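Local coordinates for PHD finger protein 3 (Homo sapiens, PDB 6Q2V), which probably binds zinc through its PHD finger, a region separate from the SPOC domain described here, at residues S70-I75 / I153-K158. Residues are numbered along the deposited sequence; the frame is centred on the assembly and turned at random.
Sequences SGTKEI and IRQKLK
Lys156 reaches from just beyond the end of strand 147-155 over the turn that leads from helix 57-69 into strand 73-82, and its long chain suits that span. Its CG stands anti to the backbone N (chi1 175°), which sends the chain toward Gly71. CB lies against Thr72 O, the same oxygen that accepts the backbone N-H of Lys156 at 2.9 Å. CG then passes Glu74 OE1, and CD meets Glu74 CG at 3.9 Å. CE skirts Gly71 O, and NZ donates to that backbone carbonyl oxygen of Gly71 at 2.9 Å. This last bond comes from above the carbonyl plane, not on a lone pair, with a C=O...N angle of 113°.

Within the sheet, Glu74 and Arg154 form an antiparallel hydrogen-bonded pair, Glu74 N giving to Arg154 O at 2.9 Å and Arg154 N to Glu74 O. The guanidinium of Arg154 turns instead to Asp44, in a salt bridge, and to the carbonyl of Glu39. On the other face, Ile75 CD1 rests 3.8 Å from Ile153 CG1. Beta-branched isoleucines suit a strand, and both give this face an apolar surface against Ile67 of helix 57-69.

Gln155, partly exposed, can lay an uncharged amide alongside Thr72, its NE2 3.3 Å from the methyl CG2, while OE1 faces the aliphatic part of Lys73. An alanine here is likely to leave a gap beside the Thr72 methyl and the carbons of Lys73 without their amide neighbour. Backbone bonds thus join these two SPOC strands, and those from Lys156 N to Thr72 O and from its ammonium to Gly71 O together carry the pairing onto the turn, where Glu74, its carboxylate too far for a salt bridge, may still favour the lysine's charge.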
ATOM      1  N   SER A  70     -19.004  -4.883  -6.778  1.00 84.66           N
ATOM      2  CA  SER A  70     -19.495  -3.591  -7.239  1.00 80.51           C
ATOM      3  C   SER A  70     -18.440  -2.944  -8.128  1.00 78.33           C
ATOM      4  O   SER A  70     -17.336  -2.640  -7.665  1.00 83.46           O
ATOM      5  CB  SER A  70     -19.824  -2.691  -6.051  1.00 76.58           C
ATOM      6  OG  SER A  70     -18.716  -1.877  -5.704  1.00 77.25           O
ATOM      7  N   GLY A  71     -18.777  -2.727  -9.397  1.00 68.77           N
ATOM      8  CA  GLY A  71     -17.857  -2.087 -10.319  1.00 61.89           C
ATOM      9  C   GLY A  71     -17.719  -0.600 -10.074  1.00 60.51           C
ATOM     10  O   GLY A  71     -17.598   0.189 -11.015  1.00 57.04           O
ATOM     11  N   THR A  72     -17.717  -0.209  -8.802  1.00 67.37           N
ATOM     12  CA  THR A  72     -17.762   1.188  -8.396  1.00 67.60           C
ATOM     13  C   THR A  72     -16.394   1.753  -8.038  1.00 69.50           C
ATOM     14  O   THR A  72     -16.162   2.953  -8.221  1.00 65.13           O
ATOM     15  CB  THR A  72     -18.729   1.340  -7.211  1.00 65.12           C
ATOM     16  OG1 THR A  72     -20.078   1.310  -7.692  1.00 79.05           O
ATOM     17  CG2 THR A  72     -18.508   2.635  -6.472  1.00 69.25           C
ATOM     18  N   LYS A  73     -15.472   0.923  -7.555  1.00 64.16           N
ATOM     19  CA  LYS A  73     -14.131   1.373  -7.214  1.00 69.86           C
ATOM     20  C   LYS A  73     -13.099   0.400  -7.767  1.00 63.97           C
ATOM     21  O   LYS A  73     -13.366  -0.796  -7.920  1.00 59.33           O
ATOM     22  CB  LYS A  73     -13.949   1.511  -5.695  1.00 67.08           C
ATOM     23  CG  LYS A  73     -14.958   2.423  -5.014  1.00 65.78           C
ATOM     24  CD  LYS A  73     -15.882   1.628  -4.108  1.00 70.78           C
ATOM     25  CE  LYS A  73     -16.825   2.530  -3.330  1.00 77.14           C
ATOM     26  NZ  LYS A  73     -18.126   1.855  -3.066  1.00 73.73           N
ATOM     27  N   GLU A  74     -11.913   0.925  -8.064  1.00 65.99           N
ATOM     28  CA  GLU A  74     -10.811   0.133  -8.592  1.00 64.66           C
ATOM     29  C   GLU A  74      -9.743  -0.064  -7.526  1.00 65.29           C
ATOM     30  O   GLU A  74      -9.415   0.866  -6.780  1.00 62.44           O
ATOM     31  CB  GLU A  74     -10.182   0.793  -9.823  1.00 54.71           C
ATOM     32  CG  GLU A  74     -11.166   1.460 -10.763  1.00 70.43           C
ATOM     33  CD  GLU A  74     -10.539   2.606 -11.532  1.00 88.49           C
ATOM     34  OE1 GLU A  74     -11.099   3.004 -12.575  1.00 82.55           O
ATOM     35  OE2 GLU A  74      -9.482   3.108 -11.093  1.00 87.89           O
ATOM     36  N   ILE A  75      -9.202  -1.273  -7.467  1.00 69.56           N
ATOM     37  CA  ILE A  75      -8.089  -1.597  -6.584  1.00 55.18           C
ATOM     38  C   ILE A  75      -6.789  -1.265  -7.302  1.00 53.21           C
ATOM     39  O   ILE A  75      -6.650  -1.505  -8.508  1.00 60.45           O
ATOM     40  CB  ILE A  75      -8.134  -3.083  -6.173  1.00 56.75           C
ATOM     41  CG1 ILE A  75      -9.422  -3.393  -5.399  1.00 55.64           C
ATOM     42  CG2 ILE A  75      -6.886  -3.457  -5.379  1.00 64.05           C
ATOM     43  CD1 ILE A  75      -9.325  -3.156  -3.907  1.00 59.85           C
ATOM     44  N   ILE A 153      -7.493   2.273  -2.795  1.00 56.97           N
ATOM     45  CA  ILE A 153      -8.882   2.104  -3.209  1.00 60.34           C
ATOM     46  C   ILE A 153      -9.383   3.451  -3.712  1.00 56.26           C
ATOM     47  O   ILE A 153      -9.398   4.433  -2.960  1.00 54.09           O
ATOM     48  CB  ILE A 153      -9.754   1.580  -2.056  1.00 58.88           C
ATOM     49  CG1 ILE A 153      -9.571   0.068  -1.899  1.00 50.15           C
ATOM     50  CG2 ILE A 153     -11.213   1.941  -2.277  1.00 55.76           C
ATOM     51  CD1 ILE A 153      -9.614  -0.406  -0.465  1.00 44.31           C
ATOM     52  N   ARG A 154      -9.782   3.500  -4.984  1.00 57.27           N
ATOM     53  CA  ARG A 154     -10.143   4.750  -5.640  1.00 65.76           C
ATOM     54  C   ARG A 154     -11.478   4.608  -6.356  1.00 62.87           C
ATOM     55  O   ARG A 154     -11.813   3.541  -6.875  1.00 65.55           O
ATOM     56  CB  ARG A 154      -9.072   5.186  -6.648  1.00 65.06           C
ATOM     57  CG  ARG A 154      -7.676   4.667  -6.344  1.00 67.40           C
ATOM     58  CD  ARG A 154      -6.726   4.944  -7.493  1.00 62.78           C
ATOM     59  NE  ARG A 154      -6.494   6.374  -7.674  1.00 61.40           N
ATOM     60  CZ  ARG A 154      -5.750   6.892  -8.645  1.00 66.88           C
ATOM     61  NH1 ARG A 154      -5.162   6.097  -9.528  1.00 50.58           N
ATOM     62  NH2 ARG A 154      -5.594   8.205  -8.732  1.00 72.47           N
ATOM     63  N   GLN A 155     -12.227   5.708  -6.394  1.00 66.31           N
ATOM     64  CA  GLN A 155     -13.522   5.724  -7.062  1.00 56.73           C
ATOM     65  C   GLN A 155     -13.349   5.607  -8.573  1.00 62.44           C
ATOM     66  O   GLN A 155     -12.439   6.201  -9.158  1.00 71.02           O
ATOM     67  CB  GLN A 155     -14.273   7.009  -6.709  1.00 55.31           C
ATOM     68  CG  GLN A 155     -15.699   7.067  -7.224  1.00 62.86           C
ATOM     69  CD  GLN A 155     -16.686   6.354  -6.319  1.00 70.78           C
ATOM     70  OE1 GLN A 155     -16.497   6.283  -5.104  1.00 71.14           O
ATOM     71  NE2 GLN A 155     -17.753   5.829  -6.910  1.00 58.48           N
ATOM     72  N   LYS A 156     -14.236   4.840  -9.206  1.00 62.26           N
ATOM     73  CA  LYS A 156     -14.122   4.510 -10.624  1.00 65.42           C
ATOM     74  C   LYS A 156     -14.665   5.655 -11.477  1.00 68.48           C
ATOM     75  O   LYS A 156     -15.848   5.997 -11.374  1.00 64.75           O
ATOM     76  CB  LYS A 156     -14.883   3.217 -10.910  1.00 62.29           C
ATOM     77  CG  LYS A 156     -14.964   2.795 -12.361  1.00 58.69           C
ATOM     78  CD  LYS A 156     -14.664   1.309 -12.488  1.00 68.44           C
ATOM     79  CE  LYS A 156     -15.590   0.625 -13.484  1.00 69.28           C
ATOM     80  NZ  LYS A 156     -15.864  -0.791 -13.094  1.00 71.16           N
ATOM     81  N   LEU A 157     -13.811   6.249 -12.314  1.00 63.41           N
ATOM     82  CA  LEU A 157     -14.242   7.311 -13.222  1.00 65.20           C
ATOM     83  C   LEU A 157     -13.144   7.591 -14.244  1.00 69.55           C
ATOM     84  O   LEU A 157     -12.043   7.037 -14.175  1.00 75.23           O
ATOM     85  CB  LEU A 157     -14.613   8.591 -12.462  1.00 60.95           C
ATOM     86  CG  LEU A 157     -13.632   9.127 -11.416  1.00 66.19           C
ATOM     87  CD1 LEU A 157     -12.694  10.138 -12.039  1.00 74.12           C
ATOM     88  CD2 LEU A 157     -14.380   9.751 -10.249  1.00 56.15           C
ATOM     89  N   LYS A 158     -13.471   8.465 -15.201  1.00 67.54           N
ATOM     90  CA  LYS A 158     -12.557   8.953 -16.229  1.00 68.72           C
ATOM     91  C   LYS A 158     -12.568  10.474 -16.191  1.00 70.46           C
ATOM     92  O   LYS A 158     -13.642  11.082 -16.198  1.00 71.54           O
ATOM     93  CB  LYS A 158     -12.971   8.449 -17.618  1.00 69.73           C
ATOM     94  CG  LYS A 158     -12.234   7.205 -18.085  1.00 81.88           C
ATOM     95  CD  LYS A 158     -12.867   6.622 -19.345  1.00 84.14           C
ATOM     96  CE  LYS A 158     -12.874   7.607 -20.505  1.00 82.34           C
ATOM     97  NZ  LYS A 158     -11.511   8.115 -20.822  1.00 75.50           N
TER